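Local coordinates for protein Rho guanine nucleotide exchange factor 3 (Mus musculus, PDB 2Z0Q) that acts as a guanine nucleotide exchange factor for the small GTPases RhoA and RhoB, and is represented by its DH-PH fragment, at residues Q11-T14 with A15-K19; E92-G95 with P96-G100; Q192-V195 with A196-T200. All coordinates share one frame; numbering follows the deposited sequence.

Interaction 1: Q11-T14 with A15-K19; sequences QVLT and AKEIK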
ATOM      1  N   GLN A  11      18.021  18.200  37.119  1.00 43.65           N
ATOM      2  CA  GLN A  11      19.096  18.094  38.158  1.00 43.55           C
ATOM      3  C   GLN A  11      20.111  17.025  37.744  1.00 40.02           C
ATOM      4  O   GLN A  11      21.034  17.287  36.982  1.00 40.08           O
ATOM      5  CB  GLN A  11      18.464  17.729  39.507  1.00 46.80           C
ATOM      6  CG  GLN A  11      17.442  16.590  39.394  1.00 51.74           C
ATOM      7  CD  GLN A  11      16.906  16.134  40.744  1.00 55.18           C
ATOM      8  OE1 GLN A  11      16.297  16.921  41.489  1.00 56.59           O
ATOM      9  NE2 GLN A  11      17.129  14.853  41.069  1.00 56.42           N
ATOM     10  N   VAL A  12      19.944  15.818  38.259  1.00 35.50           N
ATOM     11  CA  VAL A  12      20.830  14.729  37.891  1.00 33.14           C
ATOM     12  C   VAL A  12      20.516  14.360  36.435  1.00 29.81           C
ATOM     13  O   VAL A  12      19.348  14.307  36.055  1.00 26.68           O
ATOM     14  CB  VAL A  12      20.571  13.506  38.808  1.00 34.06           C
ATOM     15  CG1 VAL A  12      19.082  13.392  39.067  1.00 35.75           C
ATOM     16  CG2 VAL A  12      21.078  12.214  38.168  1.00 35.05           C
ATOM     17  N   LEU A  13      21.556  14.156  35.619  1.00 26.87           N
ATOM     18  CA  LEU A  13      21.355  13.720  34.239  1.00 24.75           C
ATOM     19  C   LEU A  13      21.043  12.225  34.337  1.00 23.19           C
ATOM     20  O   LEU A  13      21.807  11.455  34.901  1.00 24.48           O
ATOM     21  CB  LEU A  13      22.630  13.929  33.404  1.00 24.08           C
ATOM     22  CG  LEU A  13      22.549  13.383  31.969  1.00 26.05           C
ATOM     23  CD1 LEU A  13      21.474  14.150  31.186  1.00 25.13           C
ATOM     24  CD2 LEU A  13      23.928  13.549  31.289  1.00 27.02           C
ATOM     25  N   THR A  14      19.930  11.787  33.778  1.00 20.90           N
ATOM     26  CA  THR A  14      19.601  10.380  33.897  1.00 19.67           C
ATOM     27  C   THR A  14      19.716   9.704  32.550  1.00 18.09           C
ATOM     28  O   THR A  14      19.646  10.376  31.521  1.00 17.53           O
ATOM     29  CB  THR A  14      18.150  10.206  34.366  1.00 18.85           C
ATOM     30  OG1 THR A  14      17.294  10.822  33.389  1.00 20.53           O
ATOM     31  CG2 THR A  14      17.930  10.864  35.719  1.00 20.62           C
ATOM     32  N   ALA A  15      19.833   8.382  32.544  1.00 16.87           N
ATOM     33  CA  ALA A  15      19.896   7.649  31.285  1.00 16.53           C
ATOM     34  C   ALA A  15      18.555   7.901  30.576  1.00 17.60           C
ATOM     35  O   ALA A  15      18.492   8.027  29.351  1.00 17.88           O
ATOM     36  CB  ALA A  15      20.077   6.153  31.525  1.00 17.13           C
ATOM     37  N   LYS A  16      17.479   7.953  31.359  1.00 16.82           N
ATOM     38  CA  LYS A  16      16.135   8.177  30.803  1.00 16.67           C
ATOM     39  C   LYS A  16      16.063   9.498  30.050  1.00 16.74           C
ATOM     40  O   LYS A  16      15.474   9.559  28.961  1.00 15.23           O
ATOM     41  CB  LYS A  16      15.124   8.169  31.971  1.00 17.65           C
ATOM     42  CG  LYS A  16      13.661   8.370  31.576  1.00 19.81           C
ATOM     43  CD  LYS A  16      12.763   8.144  32.834  1.00 22.47           C
ATOM     44  CE  LYS A  16      11.280   8.188  32.452  1.00 27.02           C
ATOM     45  NZ  LYS A  16      10.354   7.799  33.567  1.00 27.44           N
ATOM     46  N   GLU A  17      16.676  10.548  30.610  1.00 16.29           N
ATOM     47  CA  GLU A  17      16.646  11.869  29.951  1.00 15.39           C
ATOM     48  C   GLU A  17      17.444  11.829  28.649  1.00 15.19           C
ATOM     49  O   GLU A  17      17.057  12.446  27.694  1.00 14.22           O
ATOM     50  CB  GLU A  17      17.185  12.979  30.877  1.00 16.21           C
ATOM     51  CG  GLU A  17      17.246  14.382  30.257  1.00 17.54           C
ATOM     52  CD  GLU A  17      15.924  14.869  29.687  1.00 18.44           C
ATOM     53  OE1 GLU A  17      14.837  14.367  30.099  1.00 18.22           O
ATOM     54  OE2 GLU A  17      15.970  15.799  28.849  1.00 19.13           O
ATOM     55  N   ILE A  18      18.558  11.097  28.617  1.00 14.74           N
ATOM     56  CA  ILE A  18      19.318  10.996  27.369  1.00 13.61           C
ATOM     57  C   ILE A  18      18.452  10.251  26.343  1.00 14.67           C
ATOM     58  O   ILE A  18      18.397  10.642  25.176  1.00 14.21           O
ATOM     59  CB  ILE A  18      20.664  10.271  27.614  1.00 14.99           C
ATOM     60  CG1 ILE A  18      21.511  11.155  28.573  1.00 14.45           C
ATOM     61  CG2 ILE A  18      21.415  10.115  26.279  1.00 15.94           C
ATOM     62  CD1 ILE A  18      22.825  10.451  29.070  1.00 15.82           C
ATOM     63  N   LYS A  19      17.742   9.217  26.780  1.00 14.00           N
ATOM     64  CA  LYS A  19      16.843   8.494  25.873  1.00 14.22           C
ATOM     65  C   LYS A  19      15.690   9.396  25.377  1.00 12.92           C
ATOM     66  O   LYS A  19      15.251   9.275  24.225  1.00 13.79           O
ATOM     67  CB  LYS A  19      16.273   7.234  26.547  1.00 13.82           C
ATOM     68  CG  LYS A  19      17.336   6.170  26.811  1.00 16.04           C
ATOM     69  CD  LYS A  19      16.716   4.995  27.560  1.00 16.29           C
ATOM     70  CE  LYS A  19      17.787   4.013  27.989  1.00 21.97           C
ATOM     71  NZ  LYS A  19      17.190   2.862  28.776  1.00 20.09           N
TER
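T14 and E17 meet at the start of a helix, where the first turn has backbone N-H groups but no preceding turn to receive them; T14, at the N-cap, supplies an acceptor from its side chain. From CB, the side chain of T14 turns OG1 into the position between its own backbone N and carbonyl carbon (chi1 60°), and this brings the hydroxyl round to the open end of the helix. OG1 accepts from E17 N at 2.9 Å with an N-H...O angle of 149°, a moderately bent capping bond. The same oxygen touches E17 CB at 3.3 Å and has K16 CB a little farther off. With an alanine here, E17 N is likely to lose its side-chain acceptor, leaving the first turn less firmly closed. The carbonyl of T14 starts the regular helical pattern, with O accepting from I18 N at 3.2 Å. L13, just before the cap, and I18 pair as a hydrophobic staple, crossing at about a right angle, with CD2 of L13 resting 4.0 Å from CD1 of I18. The carboxylate of E17 turns away from T14 and stays within its own helix, in a salt bridge with R20 and a hydrogen bond to Q21. The contact lies at the surface, where the loop leads into the long helix 15-51, while K16 and K19 reach across to H173, in the loop that follows helix 155-172.

Interaction 2: E92-G95 with P96-G100; sequences EHVG and PILVG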
ATOM      1  N   GLU A  92      13.252  20.975  25.490  1.00 16.72           N
ATOM      2  CA  GLU A  92      12.542  20.875  26.763  1.00 18.23           C
ATOM      3  C   GLU A  92      11.174  20.179  26.598  1.00 18.38           C
ATOM      4  O   GLU A  92      10.902  19.164  27.241  1.00 18.15           O
ATOM      5  CB  GLU A  92      12.305  22.282  27.339  1.00 22.25           C
ATOM      6  CG  GLU A  92      11.962  22.280  28.803  1.00 28.86           C
ATOM      7  CD  GLU A  92      11.938  23.705  29.402  1.00 35.33           C
ATOM      8  OE1 GLU A  92      12.721  24.574  28.944  1.00 38.20           O
ATOM      9  OE2 GLU A  92      11.151  23.946  30.342  1.00 38.39           O
ATOM     10  N   HIS A  93      10.336  20.761  25.753  1.00 18.05           N
ATOM     11  CA  HIS A  93       8.994  20.219  25.484  1.00 19.97           C
ATOM     12  C   HIS A  93       8.659  20.170  24.014  1.00 19.13           C
ATOM     13  O   HIS A  93       8.919  21.155  23.276  1.00 18.04           O
ATOM     14  CB  HIS A  93       7.928  21.094  26.127  1.00 21.00           C
ATOM     15  CG  HIS A  93       8.178  21.389  27.560  1.00 22.50           C
ATOM     16  ND1 HIS A  93       8.563  22.632  28.000  1.00 25.08           N
ATOM     17  CD2 HIS A  93       8.086  20.610  28.658  1.00 23.43           C
ATOM     18  CE1 HIS A  93       8.691  22.611  29.312  1.00 25.96           C
ATOM     19  NE2 HIS A  93       8.408  21.397  29.737  1.00 27.62           N
ATOM     20  N   VAL A  94       8.049  19.053  23.596  1.00 17.46           N
ATOM     21  CA  VAL A  94       7.587  18.880  22.230  1.00 16.43           C
ATOM     22  C   VAL A  94       6.055  18.717  22.216  1.00 16.96           C
ATOM     23  O   VAL A  94       5.422  18.743  21.162  1.00 14.03           O
ATOM     24  CB  VAL A  94       8.204  17.622  21.523  1.00 19.68           C
ATOM     25  CG1 VAL A  94       9.703  17.799  21.375  1.00 17.87           C
ATOM     26  CG2 VAL A  94       7.855  16.335  22.309  1.00 19.46           C
ATOM     27  N   GLY A  95       5.460  18.584  23.400  1.00 17.21           N
ATOM     28  CA  GLY A  95       4.022  18.360  23.479  1.00 18.75           C
ATOM     29  C   GLY A  95       3.139  19.400  22.807  1.00 18.57           C
ATOM     30  O   GLY A  95       2.341  19.045  21.941  1.00 18.40           O
ATOM     31  N   PRO A  96       3.241  20.675  23.215  1.00 20.77           N
ATOM     32  CA  PRO A  96       2.441  21.768  22.637  1.00 20.44           C
ATOM     33  C   PRO A  96       2.554  21.841  21.126  1.00 20.38           C
ATOM     34  O   PRO A  96       1.561  22.000  20.416  1.00 18.14           O
ATOM     35  CB  PRO A  96       2.991  22.997  23.330  1.00 22.39           C
ATOM     36  CG  PRO A  96       3.301  22.433  24.753  1.00 22.98           C
ATOM     37  CD  PRO A  96       3.985  21.127  24.416  1.00 21.61           C
ATOM     38  N   ILE A  97       3.779  21.694  20.613  1.00 18.91           N
ATOM     39  CA  ILE A  97       3.963  21.739  19.168  1.00 18.44           C
ATOM     40  C   ILE A  97       3.204  20.611  18.449  1.00 16.15           C
ATOM     41  O   ILE A  97       2.566  20.836  17.422  1.00 15.52           O
ATOM     42  CB  ILE A  97       5.476  21.633  18.816  1.00 19.04           C
ATOM     43  CG1 ILE A  97       6.176  22.961  19.113  1.00 21.62           C
ATOM     44  CG2 ILE A  97       5.637  21.226  17.315  1.00 19.18           C
ATOM     45  CD1 ILE A  97       7.718  22.905  18.920  1.00 22.65           C
ATOM     46  N   LEU A  98       3.299  19.379  18.971  1.00 16.52           N
ATOM     47  CA  LEU A  98       2.627  18.255  18.334  1.00 14.88           C
ATOM     48  C   LEU A  98       1.110  18.439  18.382  1.00 16.12           C
ATOM     49  O   LEU A  98       0.449  18.284  17.380  1.00 16.23           O
ATOM     50  CB  LEU A  98       3.017  16.933  19.017  1.00 16.36           C
ATOM     51  CG  LEU A  98       4.449  16.539  18.618  1.00 17.50           C
ATOM     52  CD1 LEU A  98       5.008  15.512  19.591  1.00 20.67           C
ATOM     53  CD2 LEU A  98       4.433  16.004  17.195  1.00 17.69           C
ATOM     54  N   VAL A  99       0.587  18.764  19.552  1.00 15.32           N
ATOM     55  CA  VAL A  99      -0.848  18.971  19.669  1.00 15.82           C
ATOM     56  C   VAL A  99      -1.346  20.076  18.716  1.00 15.70           C
ATOM     57  O   VAL A  99      -2.387  19.935  18.086  1.00 15.79           O
ATOM     58  CB  VAL A  99      -1.220  19.293  21.107  1.00 15.93           C
ATOM     59  CG1 VAL A  99      -2.729  19.729  21.172  1.00 15.95           C
ATOM     60  CG2 VAL A  99      -1.026  18.008  21.968  1.00 17.23           C
ATOM     61  N   GLY A 100      -0.591  21.165  18.582  1.00 16.79           N
ATOM     62  CA  GLY A 100      -1.031  22.209  17.658  1.00 17.99           C
ATOM     63  C   GLY A 100      -0.887  21.863  16.188  1.00 17.20           C
ATOM     64  O   GLY A 100      -1.604  22.397  15.328  1.00 18.10           O
TER
HETATM   65  O   HOH W   1       6.354  22.239  22.373  1.00 18.23           O
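V94 and L98 lie one turn apart, side by side, at the start of a short helix, a compact example of how a loop enters a helix through backbone bonds, a water and one apolar pair. The direct hydrogen bonds are both of the i to i+4 kind. L98 N donates to V94 O at 3.1 Å, and V99 N donates to G95 O at 3.0 Å, the latter almost perfectly straight at 179°; in each the donor approaches nearly head-on to the carbonyl. P96 has no N-H to give, and in the first turn of a helix a proline nitrogen is not required as a donor.

One water adds an indirect link. It donates to H93 O at 2.9 Å and accepts from I97 N at 3.2 Å, joining the last extended part of the loop to the helix's first turn.

The apolar contacts centre on V94. Its CG2 lies 4.0 Å from CD1 of L98, the two side chains running in the same direction. L98 CG, anti to its carbonyl carbon (chi1 -74°), also comes within 3.5 Å of V94 O, which brings the leucine branch alongside the oxygen that its own N-H engages. On the loop side, CB of H93 approaches P96 CD at 4.3 Å.

Helix 95-101 packs against two longer helices of the DH domain. At the start of helix 180-213, the carboxylate of D180 accepts from V94 N and G95 N, and P96 and V99 pack on that helix; V94 and I97 lean on helix 67-84, against L81 and L77 respectively.

Interaction 3: Q192-V195 with A196-T200; sequences QGIV and AEINT
A196 N donates to Q192 O at 3.1 Å, the first of four successive i to i+4 hydrogen bonds that join these two consecutive segments into one uninterrupted piece of alpha helix. E197 N to G193 O, I198 N to I194 O and N199 N to V195 O follow. The last is the shortest, at 2.8 Å. All four N-H groups stand somewhat out of the plane of the carbonyl they meet, the tilt being greatest, 33°, for E197 N over G193.

Side chains one turn apart then pair off. I194 and I198 lie side by side and point the same way, CG2 of I194 meeting CD1 of I198 at 3.8 Å. In I198, CG1 stands anti to the carbonyl carbon (chi1 -75°), which sets it 3.4 Å from I194 O and carries CD1 back along the helix to the methyl of the earlier isoleucine.

V195 and N199 form a second parallel pair, of mixed character. CG1 of V195 touches ND2 of N199 at 3.5 Å; CG of N199 lies 3.2 Å from V195 O, and the side-chain amide packs alongside the valine whose carbonyl its backbone N-H engages. Its OD1 has a weak hydrogen bond from R157. The CB atoms of A196 and E197 rest near the carbonyl oxygens of Q192 and G193.

V195 and I198 both pack on L160 of helix 155-172, and I198 also reaches Y108 and C112 of helix 107-125. One face thus packs inward while much of the rest is exposed, the pattern of an amphipathic helix in the elongated helical bundle of a DH domain, here in the long final helix that runs on toward the PH domain.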
ATOM      1  N   GLN A 192      -3.896   7.893  16.843  1.00 12.39           N
ATOM      2  CA  GLN A 192      -4.430   6.540  16.728  1.00 15.51           C
ATOM      3  C   GLN A 192      -5.823   6.577  16.098  1.00 16.29           C
ATOM      4  O   GLN A 192      -6.169   5.702  15.274  1.00 16.31           O
ATOM      5  CB  GLN A 192      -4.486   5.859  18.080  1.00 13.77           C
ATOM      6  CG  GLN A 192      -3.080   5.533  18.598  1.00 15.57           C
ATOM      7  CD  GLN A 192      -3.110   4.975  19.992  1.00 19.31           C
ATOM      8  OE1 GLN A 192      -3.626   5.621  20.904  1.00 18.82           O
ATOM      9  NE2 GLN A 192      -2.574   3.765  20.167  1.00 19.29           N
ATOM     10  N   GLY A 193      -6.611   7.578  16.488  1.00 14.22           N
ATOM     11  CA  GLY A 193      -7.942   7.738  15.930  1.00 15.89           C
ATOM     12  C   GLY A 193      -7.939   8.080  14.437  1.00 16.46           C
ATOM     13  O   GLY A 193      -8.772   7.602  13.667  1.00 17.48           O
ATOM     14  N   ILE A 194      -6.992   8.906  14.027  1.00 14.13           N
ATOM     15  CA  ILE A 194      -6.868   9.340  12.650  1.00 15.46           C
ATOM     16  C   ILE A 194      -6.484   8.132  11.787  1.00 16.15           C
ATOM     17  O   ILE A 194      -7.071   7.897  10.729  1.00 16.27           O
ATOM     18  CB  ILE A 194      -5.770  10.455  12.514  1.00 14.04           C
ATOM     19  CG1 ILE A 194      -6.297  11.772  13.113  1.00 15.35           C
ATOM     20  CG2 ILE A 194      -5.433  10.721  11.033  1.00 15.19           C
ATOM     21  CD1 ILE A 194      -5.227  12.833  13.355  1.00 13.77           C
ATOM     22  N   VAL A 195      -5.489   7.380  12.260  1.00 15.68           N
ATOM     23  CA  VAL A 195      -5.000   6.210  11.496  1.00 17.72           C
ATOM     24  C   VAL A 195      -6.067   5.136  11.324  1.00 17.12           C
ATOM     25  O   VAL A 195      -6.269   4.603  10.226  1.00 16.74           O
ATOM     26  CB  VAL A 195      -3.757   5.577  12.184  1.00 18.86           C
ATOM     27  CG1 VAL A 195      -3.378   4.220  11.496  1.00 16.92           C
ATOM     28  CG2 VAL A 195      -2.626   6.565  12.149  1.00 19.56           C
ATOM     29  N   ALA A 196      -6.777   4.852  12.406  1.00 17.62           N
ATOM     30  CA  ALA A 196      -7.811   3.832  12.384  1.00 18.77           C
ATOM     31  C   ALA A 196      -8.895   4.187  11.377  1.00 19.71           C
ATOM     32  O   ALA A 196      -9.357   3.320  10.609  1.00 20.93           O
ATOM     33  CB  ALA A 196      -8.416   3.671  13.788  1.00 18.04           C
ATOM     34  N   GLU A 197      -9.282   5.458  11.349  1.00 20.80           N
ATOM     35  CA  GLU A 197     -10.309   5.917  10.432  1.00 21.94           C
ATOM     36  C   GLU A 197      -9.819   5.890   8.979  1.00 21.80           C
ATOM     37  O   GLU A 197     -10.542   5.448   8.075  1.00 22.69           O
ATOM     38  CB  GLU A 197     -10.754   7.341  10.783  1.00 25.62           C
ATOM     39  CG  GLU A 197     -11.906   7.846   9.939  1.00 32.89           C
ATOM     40  CD  GLU A 197     -13.104   6.897   9.972  1.00 36.70           C
ATOM     41  OE1 GLU A 197     -13.405   6.317  11.040  1.00 41.40           O
ATOM     42  OE2 GLU A 197     -13.750   6.722   8.923  1.00 41.04           O
ATOM     43  N   ILE A 198      -8.600   6.362   8.753  1.00 19.65           N
ATOM     44  CA  ILE A 198      -8.057   6.375   7.398  1.00 20.57           C
ATOM     45  C   ILE A 198      -7.880   4.937   6.909  1.00 19.21           C
ATOM     46  O   ILE A 198      -8.126   4.646   5.744  1.00 21.44           O
ATOM     47  CB  ILE A 198      -6.708   7.142   7.341  1.00 20.76           C
ATOM     48  CG1 ILE A 198      -6.998   8.653   7.429  1.00 21.96           C
ATOM     49  CG2 ILE A 198      -5.894   6.709   6.106  1.00 21.15           C
ATOM     50  CD1 ILE A 198      -5.772   9.498   7.417  1.00 21.85           C
ATOM     51  N   ASN A 199      -7.478   4.020   7.787  1.00 20.94           N
ATOM     52  CA  ASN A 199      -7.316   2.617   7.355  1.00 21.86           C
ATOM     53  C   ASN A 199      -8.667   2.010   6.962  1.00 21.73           C
ATOM     54  O   ASN A 199      -8.766   1.226   6.010  1.00 20.53           O
ATOM     55  CB  ASN A 199      -6.684   1.746   8.459  1.00 20.56           C
ATOM     56  CG  ASN A 199      -5.205   1.992   8.616  1.00 22.53           C
ATOM     57  OD1 ASN A 199      -4.567   2.582   7.746  1.00 23.93           O
ATOM     58  ND2 ASN A 199      -4.645   1.541   9.728  1.00 22.12           N
ATOM     59  N   THR A 200      -9.709   2.347   7.721  1.00 22.30           N
ATOM     60  CA  THR A 200     -11.035   1.828   7.427  1.00 24.77           C
ATOM     61  C   THR A 200     -11.535   2.356   6.090  1.00 23.38           C
ATOM     62  O   THR A 200     -12.041   1.597   5.272  1.00 23.92           O
ATOM     63  CB  THR A 200     -12.017   2.182   8.542  1.00 25.81           C
ATOM     64  OG1 THR A 200     -11.640   1.452   9.714  1.00 28.51           O
ATOM     65  CG2 THR A 200     -13.465   1.778   8.158  1.00 26.08           C
TER

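In the fold
The three contacts follow one another along the chain, and none touches another. Interactions 1 and 2 lie nearest, with centres about 20 Å apart and nearest atoms about 6 Å apart; R20, which pairs with E17 of interaction 1, also donates to the backbone oxygen of E92 in interaction 2 and so bridges the two. Interactions 2 and 3 have centres about 22 Å apart and are joined through helix 180-213: its first residue, D180, holds the backbone of V94 and G95, and 192-200 lies farther along it. Interaction 1 stands about 34 Å from interaction 3, centre to centre. No GTPase is present in this chain's assembly, so none of these contacts is assigned to the exchange site.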